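Local coordinates for protein DR2417 (Deinococcus radiodurans, PDB 4XWW) that probably degrades and matures RNA as a 5'-3' exonuclease, and possibly an endonuclease, with a two-metal site in a metallo-beta-lactamase fold, at residues K397-I410 against I428-F442. Numbering follows the deposited sequence.
Sequences KFFLPWHGEPRHQI and IAKNGDIVNLGPDEF. With ZN (zinc ion), chain F.
Phe398 and Phe442 slide past each other between the two sheets of the metallo-beta-lactamase sandwich, where strand 398-402 of one sheet packs against the hairpin of strands 433-438 and 441-447 at the margin of the other. Their rings lie near parallel, planes at 20°, but are slid so far apart that each covers the other's beta carbon instead: Phe442 CB sits 3.4 Å from the centroid of the Phe398 ring, and Phe398 CB over a face of Phe442, a reciprocal CH-pi pair. Flat rings suit so tight a fit. CG of Phe398 stands anti to its carbonyl carbon (chi1 -62°) and that of Phe442 anti to its backbone N (chi1 -171°), which sends the side chains in opposite directions. Branched Leu400 fills the edge, its CG 3.7 Å from Phe442 CZ, and its CD2 meets the small methyl CB of Ala429.

The solvent side is polar at one end: extended Lys397 spans to the exposed hairpin turn, where NZ bonds Pro439 O at 2.6 Å and forms a salt bridge with Asp440 OD1, which Lys424 shares. Looser packing surrounds partly exposed Ile428, whose CD1 lies 3.9 Å from both Pro401 CG and Ile410 CG1.

Beyond Pro401, His403 NE2 binds a zinc ion together with Asp88, His89 and a water. Gln409, in helix 406-417, is buried again: its NE2 donates nearly straight bonds to Pro401 O and Ala429 O, while a water bridges Gln409 OE1 to Ala429 O, 2.8 Å from each oxygen.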
ATOM      1  N   LYS A 397       9.085  31.634 -19.760  1.00 21.68           N
ATOM      2  CA  LYS A 397      10.309  31.314 -20.473  1.00 23.75           C
ATOM      3  C   LYS A 397      10.885  30.015 -19.928  1.00 28.32           C
ATOM      4  O   LYS A 397      11.316  29.157 -20.694  1.00 30.45           O
ATOM      5  CB  LYS A 397      11.328  32.443 -20.360  1.00 29.92           C
ATOM      6  CG  LYS A 397      12.600  32.207 -21.178  1.00 30.91           C
ATOM      7  CD  LYS A 397      13.417  33.512 -21.319  1.00 28.08           C
ATOM      8  CE  LYS A 397      14.603  33.318 -22.280  1.00 31.21           C
ATOM      9  NZ  LYS A 397      15.527  34.487 -22.325  1.00 37.00           N
ATOM     10  N   PHE A 398      10.869  29.862 -18.606  1.00 24.52           N
ATOM     11  CA  PHE A 398      11.465  28.685 -17.979  1.00 25.72           C
ATOM     12  C   PHE A 398      10.458  28.010 -17.054  1.00 22.24           C
ATOM     13  O   PHE A 398       9.538  28.660 -16.565  1.00 21.47           O
ATOM     14  CB  PHE A 398      12.728  29.095 -17.233  1.00 26.53           C
ATOM     15  CG  PHE A 398      13.794  29.673 -18.140  1.00 29.09           C
ATOM     16  CD1 PHE A 398      14.253  28.939 -19.217  1.00 28.71           C
ATOM     17  CD2 PHE A 398      14.326  30.939 -17.917  1.00 25.70           C
ATOM     18  CE1 PHE A 398      15.235  29.454 -20.059  1.00 27.94           C
ATOM     19  CE2 PHE A 398      15.305  31.471 -18.758  1.00 24.70           C
ATOM     20  CZ  PHE A 398      15.762  30.720 -19.833  1.00 28.47           C
ATOM     21  N   PHE A 399      10.603  26.707 -16.823  1.00 25.61           N
ATOM     22  CA  PHE A 399       9.570  25.983 -16.104  1.00 22.03           C
ATOM     23  C   PHE A 399      10.170  24.957 -15.137  1.00 25.94           C
ATOM     24  O   PHE A 399      11.029  24.151 -15.522  1.00 21.59           O
ATOM     25  CB  PHE A 399       8.630  25.332 -17.130  1.00 24.63           C
ATOM     26  CG  PHE A 399       7.528  24.490 -16.541  1.00 21.75           C
ATOM     27  CD1 PHE A 399       6.845  24.885 -15.402  1.00 19.42           C
ATOM     28  CD2 PHE A 399       7.152  23.318 -17.173  1.00 20.12           C
ATOM     29  CE1 PHE A 399       5.817  24.090 -14.885  1.00 20.88           C
ATOM     30  CE2 PHE A 399       6.132  22.527 -16.676  1.00 22.00           C
ATOM     31  CZ  PHE A 399       5.466  22.906 -15.525  1.00 18.64           C
ATOM     32  N   LEU A 400       9.714  25.014 -13.880  1.00 20.93           N
ATOM     33  CA  LEU A 400      10.084  24.060 -12.837  1.00 20.19           C
ATOM     34  C   LEU A 400       8.857  23.335 -12.312  1.00 20.88           C
ATOM     35  O   LEU A 400       8.197  23.814 -11.391  1.00 22.70           O
ATOM     36  CB  LEU A 400      10.768  24.750 -11.652  1.00 22.25           C
ATOM     37  CG  LEU A 400      12.252  25.087 -11.673  1.00 29.82           C
ATOM     38  CD1 LEU A 400      12.628  25.734 -10.340  1.00 28.12           C
ATOM     39  CD2 LEU A 400      13.076  23.831 -11.895  1.00 28.93           C
ATOM     40  N   PRO A 401       8.548  22.167 -12.883  1.00 18.05           N
ATOM     41  CA  PRO A 401       7.441  21.385 -12.320  1.00 16.46           C
ATOM     42  C   PRO A 401       7.803  20.920 -10.910  1.00 18.74           C
ATOM     43  O   PRO A 401       8.913  20.425 -10.674  1.00 21.22           O
ATOM     44  CB  PRO A 401       7.296  20.219 -13.304  1.00 22.93           C
ATOM     45  CG  PRO A 401       8.612  20.184 -14.057  1.00 21.22           C
ATOM     46  CD  PRO A 401       9.057  21.604 -14.141  1.00 18.16           C
ATOM     47  N   TRP A 402       6.853  21.061  -9.990  1.00 20.73           N
ATOM     48  CA  TRP A 402       7.127  21.025  -8.560  1.00 20.38           C
ATOM     49  C   TRP A 402       6.024  20.226  -7.840  1.00 15.66           C
ATOM     50  O   TRP A 402       5.036  19.861  -8.476  1.00 18.41           O
ATOM     51  CB  TRP A 402       7.262  22.494  -8.064  1.00 20.15           C
ATOM     52  CG  TRP A 402       7.012  22.718  -6.612  1.00 21.40           C
ATOM     53  CD1 TRP A 402       7.921  22.606  -5.594  1.00 22.31           C
ATOM     54  CD2 TRP A 402       5.782  23.121  -6.013  1.00 17.46           C
ATOM     55  NE1 TRP A 402       7.318  22.877  -4.395  1.00 23.46           N
ATOM     56  CE2 TRP A 402       6.001  23.197  -4.624  1.00 20.71           C
ATOM     57  CE3 TRP A 402       4.509  23.428  -6.516  1.00 19.59           C
ATOM     58  CZ2 TRP A 402       4.999  23.572  -3.721  1.00 20.03           C
ATOM     59  CZ3 TRP A 402       3.493  23.779  -5.611  1.00 14.48           C
ATOM     60  CH2 TRP A 402       3.756  23.843  -4.231  1.00 18.24           C
ATOM     61  N   HIS A 403       6.193  19.935  -6.547  1.00 18.56           N
ATOM     62  CA  HIS A 403       5.162  19.243  -5.756  1.00 15.76           C
ATOM     63  C   HIS A 403       4.735  17.932  -6.441  1.00 21.79           C
ATOM     64  O   HIS A 403       3.553  17.693  -6.734  1.00 19.38           O
ATOM     65  CB  HIS A 403       3.938  20.170  -5.526  1.00 16.89           C
ATOM     66  CG  HIS A 403       3.078  19.793  -4.351  1.00 16.64           C
ATOM     67  ND1 HIS A 403       2.192  18.734  -4.400  1.00 19.23           N
ATOM     68  CD2 HIS A 403       2.911  20.359  -3.132  1.00 18.45           C
ATOM     69  CE1 HIS A 403       1.539  18.652  -3.255  1.00 19.21           C
ATOM     70  NE2 HIS A 403       1.960  19.615  -2.461  1.00 22.21           N
ATOM     71  N   GLY A 404       5.727  17.090  -6.715  1.00 19.06           N
ATOM     72  CA  GLY A 404       5.467  15.814  -7.347  1.00 19.77           C
ATOM     73  C   GLY A 404       6.697  14.948  -7.287  1.00 16.78           C
ATOM     74  O   GLY A 404       7.808  15.451  -7.194  1.00 19.04           O
ATOM     75  N   GLU A 405       6.482  13.637  -7.349  1.00 17.86           N
ATOM     76  CA  GLU A 405       7.575  12.686  -7.521  1.00 18.18           C
ATOM     77  C   GLU A 405       8.066  12.821  -8.960  1.00 16.34           C
ATOM     78  O   GLU A 405       7.390  13.430  -9.767  1.00 16.37           O
ATOM     79  CB  GLU A 405       7.088  11.277  -7.215  1.00 17.66           C
ATOM     80  CG  GLU A 405       6.683  11.121  -5.754  1.00 21.40           C
ATOM     81  CD  GLU A 405       5.935   9.830  -5.467  1.00 22.81           C
ATOM     82  OE1 GLU A 405       5.520   9.145  -6.422  1.00 23.06           O
ATOM     83  OE2 GLU A 405       5.778   9.512  -4.271  1.00 28.45           O
ATOM     84  N   PRO A 406       9.224  12.236  -9.298  1.00 23.81           N
ATOM     85  CA  PRO A 406       9.689  12.407 -10.681  1.00 21.02           C
ATOM     86  C   PRO A 406       8.639  12.019 -11.736  1.00 20.84           C
ATOM     87  O   PRO A 406       8.537  12.729 -12.751  1.00 21.30           O
ATOM     88  CB  PRO A 406      10.925  11.504 -10.730  1.00 20.23           C
ATOM     89  CG  PRO A 406      11.480  11.619  -9.293  1.00 21.98           C
ATOM     90  CD  PRO A 406      10.209  11.505  -8.478  1.00 22.21           C
ATOM     91  N   ARG A 407       7.829  10.987 -11.495  1.00 17.73           N
ATOM     92  CA  ARG A 407       6.822  10.631 -12.492  1.00 15.68           C
ATOM     93  C   ARG A 407       5.857  11.807 -12.753  1.00 18.45           C
ATOM     94  O   ARG A 407       5.478  12.083 -13.895  1.00 22.23           O
ATOM     95  CB  ARG A 407       6.030   9.366 -12.077  1.00 16.72           C
ATOM     96  CG  ARG A 407       5.357   9.453 -10.716  1.00 21.69           C
ATOM     97  CD  ARG A 407       4.754   8.136 -10.306  1.00 17.63           C
ATOM     98  NE  ARG A 407       3.652   7.782 -11.196  1.00 17.66           N
ATOM     99  CZ  ARG A 407       3.003   6.625 -11.151  1.00 20.92           C
ATOM    100  NH1 ARG A 407       3.333   5.708 -10.250  1.00 21.72           N
ATOM    101  NH2 ARG A 407       2.022   6.381 -12.016  1.00 22.44           N
ATOM    102  N   HIS A 408       5.470  12.504 -11.694  1.00 19.14           N
ATOM    103  CA  HIS A 408       4.564  13.638 -11.803  1.00 19.80           C
ATOM    104  C   HIS A 408       5.226  14.827 -12.479  1.00 16.73           C
ATOM    105  O   HIS A 408       4.652  15.460 -13.364  1.00 17.03           O
ATOM    106  CB  HIS A 408       4.075  14.040 -10.410  1.00 18.61           C
ATOM    107  CG  HIS A 408       3.479  12.891  -9.664  1.00 19.10           C
ATOM    108  ND1 HIS A 408       3.924  12.516  -8.414  1.00 25.03           N
ATOM    109  CD2 HIS A 408       2.524  12.006 -10.014  1.00 19.45           C
ATOM    110  CE1 HIS A 408       3.238  11.458  -8.014  1.00 32.44           C
ATOM    111  NE2 HIS A 408       2.388  11.118  -8.963  1.00 23.09           N
ATOM    112  N   GLN A 409       6.432  15.135 -12.035  1.00 18.35           N
ATOM    113  CA  GLN A 409       7.180  16.255 -12.612  1.00 18.12           C
ATOM    114  C   GLN A 409       7.435  16.081 -14.099  1.00 19.05           C
ATOM    115  O   GLN A 409       7.293  17.023 -14.884  1.00 16.24           O
ATOM    116  CB  GLN A 409       8.518  16.404 -11.917  1.00 22.17           C
ATOM    117  CG  GLN A 409       8.479  16.915 -10.487  1.00 20.15           C
ATOM    118  CD  GLN A 409       9.864  16.820  -9.870  1.00 24.56           C
ATOM    119  OE1 GLN A 409      10.384  15.720  -9.643  1.00 21.34           O
ATOM    120  NE2 GLN A 409      10.482  17.960  -9.640  1.00 23.39           N
ATOM    121  N   ILE A 410       7.827  14.864 -14.481  1.00 21.71           N
ATOM    122  CA  ILE A 410       8.219  14.609 -15.865  1.00 18.33           C
ATOM    123  C   ILE A 410       6.981  14.639 -16.757  1.00 19.73           C
ATOM    124  O   ILE A 410       7.008  15.166 -17.875  1.00 20.30           O
ATOM    125  CB  ILE A 410       8.987  13.276 -15.974  1.00 22.93           C
ATOM    126  CG1 ILE A 410      10.362  13.445 -15.323  1.00 25.21           C
ATOM    127  CG2 ILE A 410       9.118  12.845 -17.423  1.00 18.86           C
ATOM    128  CD1 ILE A 410      11.158  12.159 -15.195  1.00 22.04           C
ATOM    129  N   ILE A 428      13.889  19.364 -14.343  1.00 20.64           N
ATOM    130  CA  ILE A 428      13.305  18.502 -13.317  1.00 18.76           C
ATOM    131  C   ILE A 428      14.198  18.622 -12.080  1.00 23.94           C
ATOM    132  O   ILE A 428      15.252  17.985 -12.002  1.00 27.01           O
ATOM    133  CB  ILE A 428      13.191  17.010 -13.766  1.00 26.94           C
ATOM    134  CG1 ILE A 428      12.463  16.856 -15.114  1.00 19.49           C
ATOM    135  CG2 ILE A 428      12.486  16.202 -12.687  1.00 19.37           C
ATOM    136  CD1 ILE A 428      11.017  17.307 -15.115  1.00 17.14           C
ATOM    137  N   ALA A 429      13.811  19.472 -11.132  1.00 22.62           N
ATOM    138  CA  ALA A 429      14.683  19.719  -9.992  1.00 22.39           C
ATOM    139  C   ALA A 429      14.573  18.620  -8.934  1.00 21.33           C
ATOM    140  O   ALA A 429      13.543  17.931  -8.808  1.00 26.88           O
ATOM    141  CB  ALA A 429      14.401  21.104  -9.373  1.00 24.16           C
ATOM    142  N   LYS A 430      15.680  18.455  -8.217  1.00 23.86           N
ATOM    143  CA  LYS A 430      15.795  17.590  -7.047  1.00 25.10           C
ATOM    144  C   LYS A 430      16.019  18.470  -5.840  1.00 24.69           C
ATOM    145  O   LYS A 430      16.567  19.558  -5.985  1.00 25.01           O
ATOM    146  CB  LYS A 430      16.971  16.615  -7.188  1.00 27.33           C
ATOM    147  CG  LYS A 430      16.875  15.686  -8.380  1.00 26.93           C
ATOM    148  CD  LYS A 430      18.084  14.752  -8.386  1.00 32.97           C
ATOM    149  CE  LYS A 430      18.437  14.298  -9.796  1.00 39.09           C
ATOM    150  NZ  LYS A 430      19.072  15.387 -10.588  1.00 44.77           N
ATOM    151  N   ASN A 431      15.617  18.014  -4.655  1.00 23.44           N
ATOM    152  CA  ASN A 431      15.971  18.739  -3.434  1.00 22.71           C
ATOM    153  C   ASN A 431      17.480  18.921  -3.345  1.00 25.26           C
ATOM    154  O   ASN A 431      18.237  17.992  -3.641  1.00 26.87           O
ATOM    155  CB  ASN A 431      15.473  18.006  -2.192  1.00 21.09           C
ATOM    156  CG  ASN A 431      13.987  17.895  -2.143  1.00 22.09           C
ATOM    157  OD1 ASN A 431      13.270  18.732  -2.694  1.00 21.86           O
ATOM    158  ND2 ASN A 431      13.495  16.858  -1.480  1.00 24.67           N
ATOM    159  N   GLY A 432      17.909  20.107  -2.922  1.00 26.09           N
ATOM    160  CA  GLY A 432      19.324  20.445  -2.840  1.00 26.89           C
ATOM    161  C   GLY A 432      19.899  21.046  -4.110  1.00 24.12           C
ATOM    162  O   GLY A 432      20.997  21.588  -4.089  1.00 29.34           O
ATOM    163  N   ASP A 433      19.165  20.975  -5.214  1.00 23.68           N
ATOM    164  CA  ASP A 433      19.660  21.577  -6.457  1.00 28.38           C
ATOM    165  C   ASP A 433      19.754  23.090  -6.327  1.00 28.03           C
ATOM    166  O   ASP A 433      18.857  23.736  -5.767  1.00 28.23           O
ATOM    167  CB  ASP A 433      18.751  21.262  -7.649  1.00 30.89           C
ATOM    168  CG  ASP A 433      18.967  19.882  -8.217  1.00 33.69           C
ATOM    169  OD1 ASP A 433      19.932  19.197  -7.814  1.00 30.81           O
ATOM    170  OD2 ASP A 433      18.167  19.498  -9.094  1.00 32.31           O
ATOM    171  N   ILE A 434      20.834  23.660  -6.850  1.00 24.91           N
ATOM    172  CA  ILE A 434      20.893  25.101  -7.034  1.00 26.60           C
ATOM    173  C   ILE A 434      20.456  25.389  -8.461  1.00 31.99           C
ATOM    174  O   ILE A 434      21.168  25.070  -9.413  1.00 30.67           O
ATOM    175  CB  ILE A 434      22.310  25.683  -6.791  1.00 34.85           C
ATOM    176  CG1 ILE A 434      22.836  25.264  -5.421  1.00 41.40           C
ATOM    177  CG2 ILE A 434      22.277  27.188  -6.910  1.00 29.38           C
ATOM    178  CD1 ILE A 434      24.328  25.452  -5.267  1.00 46.66           C
ATOM    179  N   VAL A 435      19.265  25.950  -8.624  1.00 27.48           N
ATOM    180  CA  VAL A 435      18.800  26.265  -9.962  1.00 33.07           C
ATOM    181  C   VAL A 435      19.109  27.730 -10.244  1.00 32.01           C
ATOM    182  O   VAL A 435      18.579  28.632  -9.587  1.00 32.26           O
ATOM    183  CB  VAL A 435      17.297  25.983 -10.132  1.00 30.77           C
ATOM    184  CG1 VAL A 435      16.863  26.280 -11.566  1.00 25.32           C
ATOM    185  CG2 VAL A 435      16.987  24.520  -9.770  1.00 25.63           C
ATOM    186  N   ASN A 436      19.992  27.971 -11.207  1.00 31.86           N
ATOM    187  CA  ASN A 436      20.363  29.341 -11.530  1.00 30.92           C
ATOM    188  C   ASN A 436      19.443  29.956 -12.557  1.00 32.58           C
ATOM    189  O   ASN A 436      19.184  29.375 -13.602  1.00 33.96           O
ATOM    190  CB  ASN A 436      21.805  29.406 -12.018  1.00 36.37           C
ATOM    191  CG  ASN A 436      22.763  29.691 -10.898  1.00 48.62           C
ATOM    192  OD1 ASN A 436      23.202  28.783 -10.202  1.00 57.38           O
ATOM    193  ND2 ASN A 436      23.061  30.962 -10.689  1.00 54.51           N
ATOM    194  N   LEU A 437      18.961  31.152 -12.253  1.00 27.70           N
ATOM    195  CA  LEU A 437      17.978  31.788 -13.106  1.00 25.56           C
ATOM    196  C   LEU A 437      18.410  33.207 -13.441  1.00 34.05           C
ATOM    197  O   LEU A 437      18.687  34.009 -12.552  1.00 29.02           O
ATOM    198  CB  LEU A 437      16.601  31.783 -12.431  1.00 29.68           C
ATOM    199  CG  LEU A 437      15.451  32.452 -13.190  1.00 34.15           C
ATOM    200  CD1 LEU A 437      14.970  31.541 -14.294  1.00 29.55           C
ATOM    201  CD2 LEU A 437      14.306  32.819 -12.265  1.00 32.38           C
ATOM    202  N   GLY A 438      18.488  33.485 -14.735  1.00 35.33           N
ATOM    203  CA  GLY A 438      18.738  34.824 -15.231  1.00 34.91           C
ATOM    204  C   GLY A 438      17.834  35.078 -16.419  1.00 34.28           C
ATOM    205  O   GLY A 438      17.074  34.201 -16.817  1.00 31.64           O
ATOM    206  N   PRO A 439      17.903  36.287 -16.992  1.00 37.39           N
ATOM    207  CA  PRO A 439      17.051  36.623 -18.137  1.00 37.96           C
ATOM    208  C   PRO A 439      17.140  35.613 -19.281  1.00 41.55           C
ATOM    209  O   PRO A 439      16.140  35.392 -19.964  1.00 40.92           O
ATOM    210  CB  PRO A 439      17.586  37.996 -18.560  1.00 38.59           C
ATOM    211  CG  PRO A 439      18.007  38.599 -17.250  1.00 36.42           C
ATOM    212  CD  PRO A 439      18.647  37.461 -16.500  1.00 41.66           C
ATOM    213  N   ASP A 440      18.308  35.004 -19.473  1.00 35.19           N
ATOM    214  CA  ASP A 440      18.464  33.937 -20.454  1.00 37.65           C
ATOM    215  C   ASP A 440      19.316  32.800 -19.901  1.00 39.48           C
ATOM    216  O   ASP A 440      20.091  32.181 -20.629  1.00 40.85           O
ATOM    217  CB  ASP A 440      19.088  34.460 -21.751  1.00 51.24           C
ATOM    218  CG  ASP A 440      18.881  33.496 -22.908  1.00 45.58           C
ATOM    219  OD1 ASP A 440      17.767  32.938 -22.989  1.00 45.33           O
ATOM    220  OD2 ASP A 440      19.820  33.273 -23.705  1.00 43.48           O
ATOM    221  N   GLU A 441      19.183  32.539 -18.604  1.00 35.39           N
ATOM    222  CA  GLU A 441      19.916  31.451 -17.969  1.00 35.60           C
ATOM    223  C   GLU A 441      18.957  30.619 -17.151  1.00 30.85           C
ATOM    224  O   GLU A 441      18.110  31.157 -16.450  1.00 32.13           O
ATOM    225  CB  GLU A 441      21.041  31.979 -17.071  1.00 39.54           C
ATOM    226  CG  GLU A 441      21.834  30.861 -16.376  1.00 36.36           C
ATOM    227  CD  GLU A 441      23.015  31.376 -15.567  1.00 54.40           C
ATOM    228  OE1 GLU A 441      23.277  32.597 -15.610  1.00 49.85           O
ATOM    229  OE2 GLU A 441      23.685  30.557 -14.895  1.00 57.50           O
ATOM    230  N   PHE A 442      19.103  29.307 -17.242  1.00 30.27           N
ATOM    231  CA  PHE A 442      18.260  28.390 -16.491  1.00 29.68           C
ATOM    232  C   PHE A 442      18.967  27.046 -16.444  1.00 36.95           C
ATOM    233  O   PHE A 442      18.883  26.250 -17.381  1.00 32.64           O
ATOM    234  CB  PHE A 442      16.881  28.276 -17.139  1.00 30.14           C
ATOM    235  CG  PHE A 442      15.869  27.506 -16.307  1.00 25.83           C
ATOM    236  CD1 PHE A 442      15.616  27.880 -14.989  1.00 25.68           C
ATOM    237  CD2 PHE A 442      15.160  26.445 -16.843  1.00 26.23           C
ATOM    238  CE1 PHE A 442      14.675  27.195 -14.218  1.00 24.57           C
ATOM    239  CE2 PHE A 442      14.220  25.756 -16.080  1.00 28.55           C
ATOM    240  CZ  PHE A 442      13.981  26.135 -14.767  1.00 30.35           C
TER
HETATM  241 ZN    ZN F 602       1.076  20.388  -0.636  1.00 30.61          ZN
HETATM  242  O   HOH W   1      11.424  20.973 -11.402  1.00 21.52           O
HETATM  243  O   HOH W   2      13.072  15.184  -9.008  1.00 19.54           O
HETATM  244  O   HOH W   3      -0.912  20.676  -0.869  1.00 16.45           O